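Local coordinates for protein quinoline 2-oxidoreductase large subunit (Pseudomonas putida, PDB 1T3Q) that probably catalyses molybdenum-dependent hydroxylation of quinoline at carbon 2, carrying the molybdenum centre and its pterin cytosine dinucleotide, at residues 417-422 with 464-469; 472-477 with 481-486. One frame throughout, in Å; residues are numbered along the deposited sequence.

Contact 1 (417-422 with 464-469); sequences LGQTHR and NEVTGT. Unlike the reference sequence in segment 464-469: Glu-465 (reference Asp), Val-466 (reference Cys).
Asn-464 ND2 donates to Gln-419 OE1 at 2.9 Å, a somewhat bent hydrogen bond that is the direct polar link between these segments. The acceptor lies almost in the amide plane of Asn-464, but the donor stands 36° above the carbonyl plane of Gln-419, and the two amides are inclined by 66°. A water closes the other side: Gln-419 NE2 donates to it at 2.8 Å, and it donates to Asn-464 OD1 at 2.9 Å. Both ends of each amide are engaged, which should restrain the two groups from turning. Gln-419 reaches toward strand 454-467 with CG anti to the backbone N (chi1 -173°), and its NE2 lies 3.9 Å from Val-466 CG1. With a leucine here, Asn-464 ND2 would probably lose this acceptor and the bridging water one of its two holders. His-421 NE2 lies 3.7 Å from Asn-464 ND2, too long to count as a bond; the amide nitrogen comes obliquely to the ring, whose ND1 bonds to Phe-413 O. This buried contact joins the short hairpin of strands 413-414 and 420-421 to strand 454-467, with Leu-637 of the adjoining strand 636-649 packed against both Gln-419 and Val-466.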
ATOM      1  N   LEU B 417     -35.084   8.589 -36.359  1.00 23.74           N
ATOM      2  CA  LEU B 417     -33.654   8.771 -36.151  1.00 24.20           C
ATOM      3  C   LEU B 417     -32.877   7.467 -35.982  1.00 24.39           C
ATOM      4  O   LEU B 417     -31.733   7.466 -35.526  1.00 24.01           O
ATOM      5  CB  LEU B 417     -33.408   9.698 -34.955  1.00 25.07           C
ATOM      6  CG  LEU B 417     -33.945  11.126 -35.137  1.00 24.99           C
ATOM      7  CD1 LEU B 417     -33.594  11.964 -33.926  1.00 25.86           C
ATOM      8  CD2 LEU B 417     -33.348  11.749 -36.391  1.00 26.72           C
ATOM      9  N   GLY B 418     -33.510   6.358 -36.348  1.00 23.40           N
ATOM     10  CA  GLY B 418     -32.845   5.071 -36.277  1.00 22.71           C
ATOM     11  C   GLY B 418     -32.737   4.362 -34.941  1.00 22.63           C
ATOM     12  O   GLY B 418     -31.920   3.455 -34.804  1.00 23.05           O
ATOM     13  N   GLN B 419     -33.526   4.760 -33.949  1.00 21.17           N
ATOM     14  CA  GLN B 419     -33.465   4.065 -32.668  1.00 21.51           C
ATOM     15  C   GLN B 419     -34.577   3.027 -32.662  1.00 21.16           C
ATOM     16  O   GLN B 419     -35.743   3.354 -32.885  1.00 21.86           O
ATOM     17  CB  GLN B 419     -33.649   5.021 -31.482  1.00 21.69           C
ATOM     18  CG  GLN B 419     -33.413   4.324 -30.134  1.00 22.55           C
ATOM     19  CD  GLN B 419     -33.671   5.215 -28.924  1.00 24.12           C
ATOM     20  OE1 GLN B 419     -34.805   5.612 -28.657  1.00 23.28           O
ATOM     21  NE2 GLN B 419     -32.612   5.528 -28.185  1.00 24.62           N
ATOM     22  N   THR B 420     -34.215   1.777 -32.415  1.00 21.97           N
ATOM     23  CA  THR B 420     -35.200   0.708 -32.388  1.00 22.87           C
ATOM     24  C   THR B 420     -35.621   0.382 -30.959  1.00 22.28           C
ATOM     25  O   THR B 420     -34.787   0.054 -30.116  1.00 22.84           O
ATOM     26  CB  THR B 420     -34.650  -0.576 -33.052  1.00 23.89           C
ATOM     27  OG1 THR B 420     -34.277  -0.288 -34.407  1.00 24.90           O
ATOM     28  CG2 THR B 420     -35.711  -1.677 -33.052  1.00 22.89           C
ATOM     29  N   HIS B 421     -36.919   0.489 -30.694  1.00 22.34           N
ATOM     30  CA  HIS B 421     -37.462   0.183 -29.376  1.00 22.98           C
ATOM     31  C   HIS B 421     -37.861  -1.293 -29.398  1.00 22.47           C
ATOM     32  O   HIS B 421     -38.617  -1.719 -30.277  1.00 22.94           O
ATOM     33  CB  HIS B 421     -38.690   1.053 -29.086  1.00 23.03           C
ATOM     34  CG  HIS B 421     -38.446   2.524 -29.230  1.00 25.26           C
ATOM     35  ND1 HIS B 421     -38.371   3.151 -30.455  1.00 26.80           N
ATOM     36  CD2 HIS B 421     -38.278   3.494 -28.302  1.00 23.11           C
ATOM     37  CE1 HIS B 421     -38.172   4.446 -30.274  1.00 25.10           C
ATOM     38  NE2 HIS B 421     -38.111   4.679 -28.976  1.00 26.05           N
ATOM     39  N   ARG B 422     -37.364  -2.071 -28.438  1.00 21.34           N
ATOM     40  CA  ARG B 422     -37.657  -3.502 -28.396  1.00 20.22           C
ATOM     41  C   ARG B 422     -38.472  -3.988 -27.198  1.00 21.91           C
ATOM     42  O   ARG B 422     -39.318  -4.870 -27.340  1.00 20.90           O
ATOM     43  CB  ARG B 422     -36.346  -4.290 -28.502  1.00 19.25           C
ATOM     44  CG  ARG B 422     -35.608  -4.022 -29.813  1.00 17.64           C
ATOM     45  CD  ARG B 422     -34.362  -4.875 -29.978  1.00 20.00           C
ATOM     46  NE  ARG B 422     -33.670  -4.541 -31.221  1.00 20.07           N
ATOM     47  CZ  ARG B 422     -34.106  -4.871 -32.434  1.00 23.21           C
ATOM     48  NH1 ARG B 422     -33.411  -4.514 -33.504  1.00 23.61           N
ATOM     49  NH2 ARG B 422     -35.223  -5.575 -32.580  1.00 22.69           N
ATOM     50  N   ASN B 464     -36.916   7.561 -22.073  1.00 18.51           N
ATOM     51  CA  ASN B 464     -36.326   6.259 -22.330  1.00 19.26           C
ATOM     52  C   ASN B 464     -34.852   6.660 -22.249  1.00 19.53           C
ATOM     53  O   ASN B 464     -34.541   7.853 -22.317  1.00 19.14           O
ATOM     54  CB  ASN B 464     -36.759   5.672 -23.691  1.00 19.46           C
ATOM     55  CG  ASN B 464     -36.030   6.267 -24.874  1.00 23.11           C
ATOM     56  OD1 ASN B 464     -35.453   7.349 -24.798  1.00 24.50           O
ATOM     57  ND2 ASN B 464     -36.075   5.557 -25.997  1.00 21.28           N
ATOM     58  N   GLU B 465     -33.953   5.702 -22.072  1.00 18.72           N
ATOM     59  CA  GLU B 465     -32.545   6.030 -21.905  1.00 20.69           C
ATOM     60  C   GLU B 465     -31.636   4.893 -22.351  1.00 18.71           C
ATOM     61  O   GLU B 465     -31.923   3.725 -22.083  1.00 16.86           O
ATOM     62  CB  GLU B 465     -32.304   6.336 -20.415  1.00 20.55           C
ATOM     63  CG  GLU B 465     -30.861   6.325 -19.944  1.00 24.50           C
ATOM     64  CD  GLU B 465     -30.744   6.330 -18.414  1.00 25.82           C
ATOM     65  OE1 GLU B 465     -29.617   6.487 -17.905  1.00 27.89           O
ATOM     66  OE2 GLU B 465     -31.773   6.164 -17.722  1.00 26.28           O
ATOM     67  N   VAL B 466     -30.541   5.226 -23.030  1.00 18.68           N
ATOM     68  CA  VAL B 466     -29.603   4.192 -23.448  1.00 18.24           C
ATOM     69  C   VAL B 466     -28.719   3.861 -22.250  1.00 20.22           C
ATOM     70  O   VAL B 466     -28.126   4.757 -21.642  1.00 20.61           O
ATOM     71  CB  VAL B 466     -28.717   4.660 -24.639  1.00 19.68           C
ATOM     72  CG1 VAL B 466     -29.594   4.897 -25.868  1.00 19.41           C
ATOM     73  CG2 VAL B 466     -27.952   5.921 -24.275  1.00 19.32           C
ATOM     74  N   THR B 467     -28.652   2.578 -21.894  1.00 20.47           N
ATOM     75  CA  THR B 467     -27.837   2.140 -20.761  1.00 20.89           C
ATOM     76  C   THR B 467     -26.892   1.022 -21.187  1.00 21.85           C
ATOM     77  O   THR B 467     -26.944   0.567 -22.332  1.00 21.89           O
ATOM     78  CB  THR B 467     -28.713   1.631 -19.587  1.00 21.43           C
ATOM     79  OG1 THR B 467     -29.346   0.397 -19.948  1.00 21.85           O
ATOM     80  CG2 THR B 467     -29.779   2.651 -19.244  1.00 20.03           C
ATOM     81  N   GLY B 468     -26.040   0.577 -20.267  1.00 20.57           N
ATOM     82  CA  GLY B 468     -25.089  -0.481 -20.582  1.00 21.04           C
ATOM     83  C   GLY B 468     -24.242  -0.054 -21.764  1.00 22.46           C
ATOM     84  O   GLY B 468     -23.735  -0.873 -22.530  1.00 24.52           O
ATOM     85  N   THR B 469     -24.082   1.256 -21.889  1.00 22.06           N
ATOM     86  CA  THR B 469     -23.345   1.870 -22.979  1.00 21.57           C
ATOM     87  C   THR B 469     -22.053   1.194 -23.407  1.00 20.41           C
ATOM     88  O   THR B 469     -21.041   1.220 -22.701  1.00 20.70           O
ATOM     89  CB  THR B 469     -23.077   3.333 -22.655  1.00 22.00           C
ATOM     90  OG1 THR B 469     -24.327   3.968 -22.362  1.00 21.74           O
ATOM     91  CG2 THR B 469     -22.422   4.043 -23.836  1.00 21.50           C
TER
HETATM   92  O   HOH W   1     -32.737   7.065 -25.861  1.00 24.63           O

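Contact 2 (472-477 with 481-486); sequences RTLSFL and TTTHDS
Leu-474 meets Thr-481 and Thr-483 without any ring face or edge between them. The aromatic rings of these segments lie elsewhere: that of Phe-476 packs against segment 417-422, and His-484 meets Tyr-610 of the second subunit, their planes about 35° apart. The contact is carried instead by one methyl. Leu-474 CD1 sits 3.5 Å from Thr-481 CB, tighter than usual for two carbons, and 3.7 Å from Thr-483 CG2, bridging two threonines two positions apart. Its chain is extended beyond CB, with CG anti to the carbonyl carbon (chi1 -62°) and CD1 anti to CA (chi2 178°), which points the methyl at Thr-481 and Thr-483. Nearer the backbone, Leu-474 CB lies 3.9 Å from Thr-481 O. Thr-481 turns carbon to the leucine while its OG1 bonds to Thr-479 O, within the turn. One water supplies the polar link, accepting from Ser-475 OG at 2.6 Å and from Thr-481 N at 3.0 Å. Just outside, Thr-471 OG1 bonds to Thr-483 N, fastening the start of helix 471-476 to the returning chain. No direct hydrogen bond joins the segments, so the direct contact is van der Waals packing of one leucine methyl on threonine carbons, with the water-mediated link beside it satisfying the backbone N-H that the aliphatic contact cannot.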
ATOM      1  N   ARG B 472     -22.099  -0.756 -29.459  1.00 20.21           N
ATOM      2  CA  ARG B 472     -23.344  -0.571 -30.199  1.00 21.77           C
ATOM      3  C   ARG B 472     -24.019   0.757 -29.878  1.00 21.11           C
ATOM      4  O   ARG B 472     -24.511   1.446 -30.768  1.00 21.60           O
ATOM      5  CB  ARG B 472     -24.321  -1.722 -29.908  1.00 23.07           C
ATOM      6  CG  ARG B 472     -24.012  -3.086 -30.555  1.00 29.45           C
ATOM      7  CD  ARG B 472     -22.669  -3.166 -31.269  1.00 35.76           C
ATOM      8  NE  ARG B 472     -22.594  -2.266 -32.417  1.00 38.57           N
ATOM      9  CZ  ARG B 472     -21.494  -2.064 -33.137  1.00 38.55           C
ATOM     10  NH1 ARG B 472     -21.519  -1.224 -34.160  1.00 37.78           N
ATOM     11  N   THR B 473     -24.047   1.125 -28.603  1.00 21.31           N
ATOM     12  CA  THR B 473     -24.679   2.374 -28.228  1.00 19.64           C
ATOM     13  C   THR B 473     -23.885   3.574 -28.725  1.00 20.34           C
ATOM     14  O   THR B 473     -24.462   4.555 -29.187  1.00 19.96           O
ATOM     15  CB  THR B 473     -24.860   2.470 -26.701  1.00 21.26           C
ATOM     16  OG1 THR B 473     -25.743   1.427 -26.268  1.00 22.03           O
ATOM     17  CG2 THR B 473     -25.456   3.818 -26.317  1.00 21.92           C
ATOM     18  N   LEU B 474     -22.561   3.495 -28.640  1.00 20.74           N
ATOM     19  CA  LEU B 474     -21.733   4.602 -29.090  1.00 22.17           C
ATOM     20  C   LEU B 474     -21.896   4.814 -30.595  1.00 23.40           C
ATOM     21  O   LEU B 474     -21.854   5.951 -31.071  1.00 23.87           O
ATOM     22  CB  LEU B 474     -20.274   4.359 -28.696  1.00 22.92           C
ATOM     23  CG  LEU B 474     -20.122   4.289 -27.168  1.00 21.69           C
ATOM     24  CD1 LEU B 474     -18.690   3.992 -26.787  1.00 21.82           C
ATOM     25  CD2 LEU B 474     -20.570   5.606 -26.552  1.00 22.12           C
ATOM     26  N   SER B 475     -22.104   3.727 -31.339  1.00 23.75           N
ATOM     27  CA  SER B 475     -22.325   3.827 -32.782  1.00 23.64           C
ATOM     28  C   SER B 475     -23.654   4.535 -33.015  1.00 23.71           C
ATOM     29  O   SER B 475     -23.739   5.456 -33.827  1.00 23.26           O
ATOM     30  CB  SER B 475     -22.383   2.442 -33.435  1.00 24.35           C
ATOM     31  OG  SER B 475     -21.092   1.872 -33.557  1.00 29.70           O
ATOM     32  N   PHE B 476     -24.689   4.099 -32.300  1.00 22.26           N
ATOM     33  CA  PHE B 476     -26.012   4.702 -32.423  1.00 21.37           C
ATOM     34  C   PHE B 476     -25.971   6.202 -32.135  1.00 21.61           C
ATOM     35  O   PHE B 476     -26.654   6.985 -32.795  1.00 21.08           O
ATOM     36  CB  PHE B 476     -27.002   4.039 -31.455  1.00 22.34           C
ATOM     37  CG  PHE B 476     -28.260   4.835 -31.246  1.00 22.31           C
ATOM     38  CD1 PHE B 476     -29.195   4.964 -32.266  1.00 21.63           C
ATOM     39  CD2 PHE B 476     -28.473   5.520 -30.052  1.00 23.26           C
ATOM     40  CE1 PHE B 476     -30.323   5.770 -32.107  1.00 23.56           C
ATOM     41  CE2 PHE B 476     -29.593   6.329 -29.880  1.00 23.01           C
ATOM     42  CZ  PHE B 476     -30.522   6.456 -30.913  1.00 23.83           C
ATOM     43  N   LEU B 477     -25.171   6.593 -31.146  1.00 21.11           N
ATOM     44  CA  LEU B 477     -25.045   7.993 -30.757  1.00 22.32           C
ATOM     45  C   LEU B 477     -24.195   8.827 -31.713  1.00 22.73           C
ATOM     46  O   LEU B 477     -24.072  10.037 -31.541  1.00 23.59           O
ATOM     47  CB  LEU B 477     -24.465   8.099 -29.339  1.00 22.34           C
ATOM     48  CG  LEU B 477     -25.341   7.590 -28.189  1.00 22.47           C
ATOM     49  CD1 LEU B 477     -24.596   7.763 -26.872  1.00 22.73           C
ATOM     50  CD2 LEU B 477     -26.653   8.359 -28.164  1.00 22.09           C
ATOM     51  N   THR B 481     -17.017   4.128 -31.211  1.00 25.05           N
ATOM     52  CA  THR B 481     -15.978   3.745 -30.269  1.00 25.85           C
ATOM     53  C   THR B 481     -16.213   2.297 -29.857  1.00 23.23           C
ATOM     54  O   THR B 481     -17.331   1.926 -29.514  1.00 24.62           O
ATOM     55  CB  THR B 481     -16.045   4.601 -28.982  1.00 28.43           C
ATOM     56  OG1 THR B 481     -16.081   5.991 -29.321  1.00 33.34           O
ATOM     57  CG2 THR B 481     -14.843   4.323 -28.095  1.00 29.88           C
ATOM     58  N   THR B 482     -15.169   1.479 -29.905  1.00 22.25           N
ATOM     59  CA  THR B 482     -15.271   0.089 -29.481  1.00 20.33           C
ATOM     60  C   THR B 482     -14.909   0.064 -27.998  1.00 18.95           C
ATOM     61  O   THR B 482     -13.894   0.625 -27.594  1.00 18.02           O
ATOM     62  CB  THR B 482     -14.283  -0.819 -30.244  1.00 19.80           C
ATOM     63  OG1 THR B 482     -14.748  -1.010 -31.585  1.00 21.56           O
ATOM     64  CG2 THR B 482     -14.159  -2.177 -29.561  1.00 20.65           C
ATOM     65  N   THR B 483     -15.739  -0.570 -27.180  1.00 19.04           N
ATOM     66  CA  THR B 483     -15.444  -0.638 -25.756  1.00 18.78           C
ATOM     67  C   THR B 483     -14.847  -1.991 -25.408  1.00 19.96           C
ATOM     68  O   THR B 483     -14.915  -2.927 -26.198  1.00 20.41           O
ATOM     69  CB  THR B 483     -16.709  -0.424 -24.899  1.00 18.91           C
ATOM     70  OG1 THR B 483     -17.724  -1.355 -25.302  1.00 17.07           O
ATOM     71  CG2 THR B 483     -17.224   1.001 -25.066  1.00 19.45           C
ATOM     72  N   HIS B 484     -14.254  -2.081 -24.223  1.00 18.67           N
ATOM     73  CA  HIS B 484     -13.657  -3.318 -23.744  1.00 19.18           C
ATOM     74  C   HIS B 484     -13.826  -3.288 -22.230  1.00 19.42           C
ATOM     75  O   HIS B 484     -13.402  -2.338 -21.575  1.00 20.34           O
ATOM     76  CB  HIS B 484     -12.173  -3.372 -24.130  1.00 19.30           C
ATOM     77  CG  HIS B 484     -11.537  -4.712 -23.923  1.00 19.04           C
ATOM     78  ND1 HIS B 484     -11.163  -5.180 -22.681  1.00 22.05           N
ATOM     79  CD2 HIS B 484     -11.206  -5.684 -24.806  1.00 17.32           C
ATOM     80  CE1 HIS B 484     -10.627  -6.381 -22.808  1.00 19.77           C
ATOM     81  NE2 HIS B 484     -10.640  -6.710 -24.088  1.00 20.85           N
ATOM     82  N   ASP B 485     -14.468  -4.317 -21.683  1.00 19.33           N
ATOM     83  CA  ASP B 485     -14.712  -4.391 -20.250  1.00 18.38           C
ATOM     84  C   ASP B 485     -14.644  -5.820 -19.747  1.00 18.56           C
ATOM     85  O   ASP B 485     -15.595  -6.593 -19.892  1.00 17.98           O
ATOM     86  CB  ASP B 485     -16.080  -3.795 -19.924  1.00 19.58           C
ATOM     87  CG  ASP B 485     -16.201  -2.353 -20.359  1.00 19.28           C
ATOM     88  OD1 ASP B 485     -16.599  -2.105 -21.518  1.00 19.39           O
ATOM     89  OD2 ASP B 485     -15.883  -1.463 -19.543  1.00 20.03           O
ATOM     90  N   SER B 486     -13.515  -6.172 -19.144  1.00 17.23           N
ATOM     91  CA  SER B 486     -13.336  -7.524 -18.649  1.00 18.16           C
ATOM     92  C   SER B 486     -13.484  -7.607 -17.139  1.00 18.17           C
ATOM     93  O   SER B 486     -13.369  -6.608 -16.430  1.00 18.76           O
ATOM     94  CB  SER B 486     -11.961  -8.060 -19.057  1.00 17.35           C
ATOM     95  OG  SER B 486     -10.915  -7.408 -18.348  1.00 17.96           O
TER
HETATM   96  O   HOH W   2     -19.158   2.180 -31.874  1.00 22.18           O

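How the contacts relate
From the N-terminal side, contact 1 closes a long loop: after 417-422 the chain runs through helices 426-437 and 439-450 and returns along strand 454-467. Contact 2 opens only afterwards, on helix 471-476, and closes a three-residue turn, so the two stand in series, neither nested nor crossed. Their centres are 13 Å apart, yet they touch: Gln-419 CB lies 3.5 Å from Phe-476 CE1, and Thr-469 CG2 lies 3.6 Å from Leu-474 CD2. The helix therefore packs back on both segments of contact 1. Together they tie the 413-421 hairpin, strand 454-467, helix 471-476 and the chain entering strand 486-491 into one buried neighbourhood near the molybdenum site.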